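Local coordinates for protein phage related exonuclease (Haemophilus somnus 129PT, PDB 3K93) that is probably a phage-derived exonuclease that hydrolyses DNA with the help of bound metal ions, as in relatives of phage lambda exonuclease, at residues Y6-R11 and A210-Y215; L159-L164 and L179-P184. All coordinates share one frame; numbering follows the deposited sequence.

How the contacts relate
Contact 1 and contact 2 lie on opposite sides of the chain's centre, 18 and 23 Å from it, with about 40 Å between their own centres. Their nearest atoms stay about 21 Å apart, so neither touches the other directly. In sequence they are nested: contact 1 joins the beginning of the chain to helix 198-221 near its end, and contact 2 closes a short excursion within that span. The side chain of Phe-160 in contact 2 lies about 11 Å from the sodium ion bound by Asp-100, Asp-111 and Thr-112. Neither contact supplies a residue to that metal site, which probably marks the nuclease centre.

Contact 1. Residues Y6-R11 and A210-Y215; sequences YHLKVR and AAQKYY
The extended chain of 6-11 crosses helix segment 210-215, coming closest where Leu-8 CA and Gln-212 CA are 5.6 Å apart. Leu-8 and Tyr-215 form the apolar centre: Leu-8 CB sits over one ring face, 3.7 Å from the centroid of the Tyr-215 ring and 14° off its normal, a CH-pi contact. With CG anti to the backbone N (chi1 178°), Leu-8 sends CD2 past the ring toward the helix, where it lies 4.1 Å from Ala-211 CB. Gln-212 supplies the direct polar link. Its side chain, extended beyond CG, brings NE2 to within 2.8 Å of Leu-8 O, in a hydrogen bond almost in line with the carbonyl (C=O...N 167°); the same amide also bonds Glu-93 O, so two carbonyls hold it. At the far end of the tyrosine, Tyr-215 OH approaches Tyr-6 CB at 3.7 Å and accepts a hydrogen bond from a water, which itself accepts one from His-7 N at 3.2 Å. The hydroxyl's stronger partner is Asp-48. Helix 35-50, which carries Asp-48, also packs Val-41 against Ala-211 and Tyr-215. The contact packs the loop before strand 10-11, an edge strand parallel to 95-97 in a mixed sheet, against C-terminal helix 198-221.

Contact 2. Residues L159-L164 and L179-P184; sequences LFPTPL and LVEQIP
In the helical connection between strands 152-158 and 189-195, antiparallel neighbours in a mixed sheet, the loop after the first strand packs back on residues 179-184, which include the last residues of helix 173-181. Val-180 makes most of the junction, its CA 5.7 Å from Pro-161 CA. Its CG1, anti to the backbone N (chi1 176°), points into the loop backbone, 3.6 Å from Pro-161 N and 3.7 Å from Phe-160 C. Leu-159 crosses the valine at a slant, with CG 3.9 Å from Val-180 CG1, while its CD2 reaches the second branch, 4.1 Å from Val-180 CG2. The proline adds its CD, 4.0 Å from Val-180 CG1, so one methyl group meets the leucine, the proline ring and the Phe-160/Pro-161 peptide. At the exposed margin, Pro-161 CG lies 3.8 Å from Glu-181 CG, and the two side chains cross at about a right angle. No hydrogen bond joins the two segments; they meet through van der Waals contacts. Phe-50 of the third subunit packs against Leu-179 and Ile-183. Lys-63 of helix 59-66 bonds Phe-160 O, Phe-160 points away from Val-180 to pack on helix 68-79, and Arg-188, just before strand 189-195, bonds both Leu-159 O and Ile-183 O, bridging the segments.

Contact 1. Residues Y6-R11 and A210-Y215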
# COMPACT_ATOMS: atom_id res chain seq x y z
N TYR A 6 24.99 -21.93 11.10
CA TYR A 6 23.95 -20.90 10.98
C TYR A 6 23.09 -20.98 12.22
O TYR A 6 22.59 -22.05 12.59
CB TYR A 6 23.10 -21.10 9.75
CG TYR A 6 23.84 -20.90 8.45
CD1 TYR A 6 23.97 -19.64 7.88
CD2 TYR A 6 24.40 -21.97 7.77
CE1 TYR A 6 24.64 -19.47 6.67
CE2 TYR A 6 25.07 -21.79 6.56
CZ TYR A 6 25.18 -20.54 6.03
OH TYR A 6 25.85 -20.36 4.85
N HIS A 7 22.91 -19.85 12.88
CA HIS A 7 22.12 -19.79 14.08
C HIS A 7 21.46 -18.41 14.18
O HIS A 7 22.12 -17.39 14.05
CB HIS A 7 22.99 -20.07 15.31
CG HIS A 7 22.18 -20.21 16.57
ND1 HIS A 7 21.41 -21.34 16.83
CD2 HIS A 7 21.99 -19.37 17.61
CE1 HIS A 7 20.79 -21.18 17.99
NE2 HIS A 7 21.13 -19.99 18.48
N LEU A 8 20.15 -18.40 14.36
CA LEU A 8 19.42 -17.17 14.43
C LEU A 8 19.40 -16.61 15.86
O LEU A 8 18.99 -17.29 16.79
CB LEU A 8 17.99 -17.35 13.91
CG LEU A 8 17.08 -16.14 13.95
CD1 LEU A 8 17.63 -15.01 13.06
CD2 LEU A 8 15.65 -16.51 13.49
N LYS A 9 19.83 -15.36 15.98
CA LYS A 9 19.49 -14.49 17.10
C LYS A 9 18.80 -13.25 16.52
O LYS A 9 19.28 -12.68 15.59
CB LYS A 9 20.73 -14.13 17.90
CG LYS A 9 21.21 -15.30 18.72
CD LYS A 9 22.42 -14.98 19.55
CE LYS A 9 22.94 -16.22 20.28
NZ LYS A 9 24.06 -15.86 21.16
N VAL A 10 17.63 -12.90 17.04
CA VAL A 10 16.84 -11.81 16.49
C VAL A 10 17.23 -10.48 17.12
O VAL A 10 17.26 -10.36 18.34
CB VAL A 10 15.31 -12.08 16.63
CG1 VAL A 10 14.52 -10.89 16.09
CG2 VAL A 10 14.91 -13.35 15.90
N ARG A 11 17.55 -9.49 16.30
CA ARG A 11 17.81 -8.13 16.82
C ARG A 11 16.59 -7.57 17.56
O ARG A 11 15.44 -7.80 17.16
CB ARG A 11 18.19 -7.17 15.70
CG ARG A 11 19.48 -7.49 14.91
CD ARG A 11 19.96 -6.25 14.04
NE ARG A 11 19.29 -6.15 12.74
CZ ARG A 11 19.28 -5.05 11.95
N ALA A 210 10.46 -20.41 18.22
CA ALA A 210 9.76 -20.93 17.07
C ALA A 210 10.43 -20.41 15.77
O ALA A 210 10.67 -21.19 14.82
CB ALA A 210 8.28 -20.54 17.11
N ALA A 211 10.80 -19.13 15.75
CA ALA A 211 11.52 -18.56 14.60
C ALA A 211 12.84 -19.27 14.31
O ALA A 211 13.16 -19.48 13.16
CB ALA A 211 11.76 -17.01 14.78
N GLN A 212 13.58 -19.64 15.34
CA GLN A 212 14.88 -20.30 15.16
C GLN A 212 14.69 -21.70 14.55
O GLN A 212 15.51 -22.13 13.72
CB GLN A 212 15.63 -20.43 16.50
CG GLN A 212 16.07 -19.09 17.12
CD GLN A 212 16.60 -19.24 18.53
OE1 GLN A 212 16.14 -20.10 19.29
NE2 GLN A 212 17.60 -18.43 18.89
N LYS A 213 13.64 -22.41 14.97
CA LYS A 213 13.35 -23.70 14.39
C LYS A 213 12.99 -23.56 12.93
O LYS A 213 13.47 -24.33 12.12
CB LYS A 213 12.26 -24.46 15.15
CG LYS A 213 12.71 -24.90 16.54
CD LYS A 213 11.62 -25.74 17.28
CE LYS A 213 11.99 -25.97 18.79
NZ LYS A 213 12.84 -27.16 18.96
N TYR A 214 12.14 -22.60 12.59
CA TYR A 214 11.79 -22.36 11.19
C TYR A 214 13.03 -21.98 10.37
O TYR A 214 13.30 -22.55 9.33
CB TYR A 214 10.69 -21.27 11.09
CG TYR A 214 10.24 -21.01 9.69
CD1 TYR A 214 9.63 -21.99 8.92
CD2 TYR A 214 10.37 -19.75 9.13
CE1 TYR A 214 9.24 -21.74 7.60
CE2 TYR A 214 9.96 -19.48 7.83
CZ TYR A 214 9.42 -20.48 7.08
OH TYR A 214 9.04 -20.17 5.82
N TYR A 215 13.80 -21.03 10.88
CA TYR A 215 15.08 -20.65 10.27
C TYR A 215 15.97 -21.87 9.97
O TYR A 215 16.49 -21.99 8.86
CB TYR A 215 15.80 -19.64 11.20
CG TYR A 215 17.22 -19.21 10.84
CD1 TYR A 215 18.32 -19.96 11.22
CD2 TYR A 215 17.46 -18.02 10.12
CE1 TYR A 215 19.64 -19.56 10.88
CE2 TYR A 215 18.76 -17.60 9.80
CZ TYR A 215 19.84 -18.37 10.21
OH TYR A 215 21.11 -17.99 9.92
O HOH W 1 23.87 -17.33 11.17

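Contact 2. Residues L159-L164 and L179-P184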
# COMPACT_ATOMS: atom_id res chain seq x y z
N LEU A 159 12.15 15.54 17.54
CA LEU A 159 12.12 16.20 16.23
C LEU A 159 13.15 17.31 16.20
O LEU A 159 13.02 18.32 16.93
CB LEU A 159 10.73 16.82 15.94
CG LEU A 159 10.63 17.51 14.58
CD1 LEU A 159 10.91 16.54 13.42
CD2 LEU A 159 9.26 18.26 14.39
N PHE A 160 14.17 17.12 15.37
CA PHE A 160 15.12 18.15 15.08
C PHE A 160 14.94 18.51 13.61
O PHE A 160 14.40 17.70 12.84
CB PHE A 160 16.57 17.62 15.24
CG PHE A 160 16.93 17.20 16.64
CD1 PHE A 160 17.14 18.15 17.63
CD2 PHE A 160 17.10 15.86 16.96
CE1 PHE A 160 17.47 17.78 18.91
CE2 PHE A 160 17.45 15.49 18.29
CZ PHE A 160 17.64 16.46 19.25
N PRO A 161 15.45 19.65 13.20
CA PRO A 161 15.50 19.95 11.77
C PRO A 161 16.28 18.91 11.01
O PRO A 161 17.26 18.37 11.54
CB PRO A 161 16.23 21.29 11.69
CG PRO A 161 16.30 21.80 13.02
CD PRO A 161 16.09 20.71 14.00
N THR A 162 15.87 18.62 9.77
CA THR A 162 16.56 17.65 8.96
C THR A 162 17.86 18.27 8.46
O THR A 162 17.84 19.35 7.93
CB THR A 162 15.65 17.19 7.78
OG1 THR A 162 14.50 16.54 8.32
CG2 THR A 162 16.37 16.21 6.84
N PRO A 163 19.01 17.58 8.65
CA PRO A 163 20.29 18.09 8.13
C PRO A 163 20.23 18.29 6.62
O PRO A 163 19.67 17.45 5.92
CB PRO A 163 21.28 16.96 8.45
CG PRO A 163 20.63 16.08 9.43
CD PRO A 163 19.16 16.33 9.40
N LEU A 164 20.79 19.39 6.14
CA LEU A 164 20.72 19.75 4.72
C LEU A 164 21.12 18.65 3.76
O LEU A 164 20.49 18.45 2.75
CB LEU A 164 21.57 20.98 4.43
CG LEU A 164 20.87 22.32 4.66
CD1 LEU A 164 21.90 23.48 4.71
CD2 LEU A 164 19.80 22.56 3.56
N LEU A 179 10.12 25.39 9.54
CA LEU A 179 8.97 25.17 10.41
C LEU A 179 9.33 24.48 11.72
O LEU A 179 8.67 24.70 12.71
CB LEU A 179 7.92 24.32 9.71
CG LEU A 179 7.17 24.93 8.54
CD1 LEU A 179 6.14 23.86 8.06
CD2 LEU A 179 6.52 26.30 8.92
N VAL A 180 10.38 23.65 11.72
CA VAL A 180 10.78 22.91 12.90
C VAL A 180 11.51 23.82 13.92
O VAL A 180 11.26 23.77 15.12
CB VAL A 180 11.66 21.70 12.54
CG1 VAL A 180 12.15 20.97 13.82
CG2 VAL A 180 10.92 20.73 11.57
N GLU A 181 12.37 24.67 13.40
CA GLU A 181 13.11 25.64 14.19
C GLU A 181 12.23 26.70 14.87
O GLU A 181 12.66 27.31 15.81
CB GLU A 181 14.13 26.35 13.32
CG GLU A 181 15.28 25.48 12.98
CD GLU A 181 16.32 26.15 12.08
OE1 GLU A 181 16.03 27.23 11.53
OE2 GLU A 181 17.41 25.55 11.91
N GLN A 182 11.02 26.91 14.37
CA GLN A 182 10.05 27.76 15.04
C GLN A 182 9.42 27.16 16.26
O GLN A 182 8.80 27.87 16.99
CB GLN A 182 8.91 28.06 14.10
CG GLN A 182 9.33 28.93 12.98
CD GLN A 182 8.20 29.79 12.58
OE1 GLN A 182 8.17 30.97 12.91
NE2 GLN A 182 7.18 29.17 11.98
N ILE A 183 9.53 25.85 16.46
CA ILE A 183 8.81 25.20 17.54
C ILE A 183 9.79 25.10 18.68
O ILE A 183 10.88 24.61 18.49
CB ILE A 183 8.34 23.78 17.15
CG1 ILE A 183 7.52 23.79 15.85
CG2 ILE A 183 7.55 23.13 18.27
CD1 ILE A 183 7.21 22.33 15.35
N PRO A 184 9.43 25.58 19.88
CA PRO A 184 10.29 25.36 21.03
C PRO A 184 10.76 23.90 21.19
O PRO A 184 9.96 22.94 21.05
CB PRO A 184 9.41 25.75 22.20
CG PRO A 184 8.51 26.76 21.66
CD PRO A 184 8.21 26.30 20.25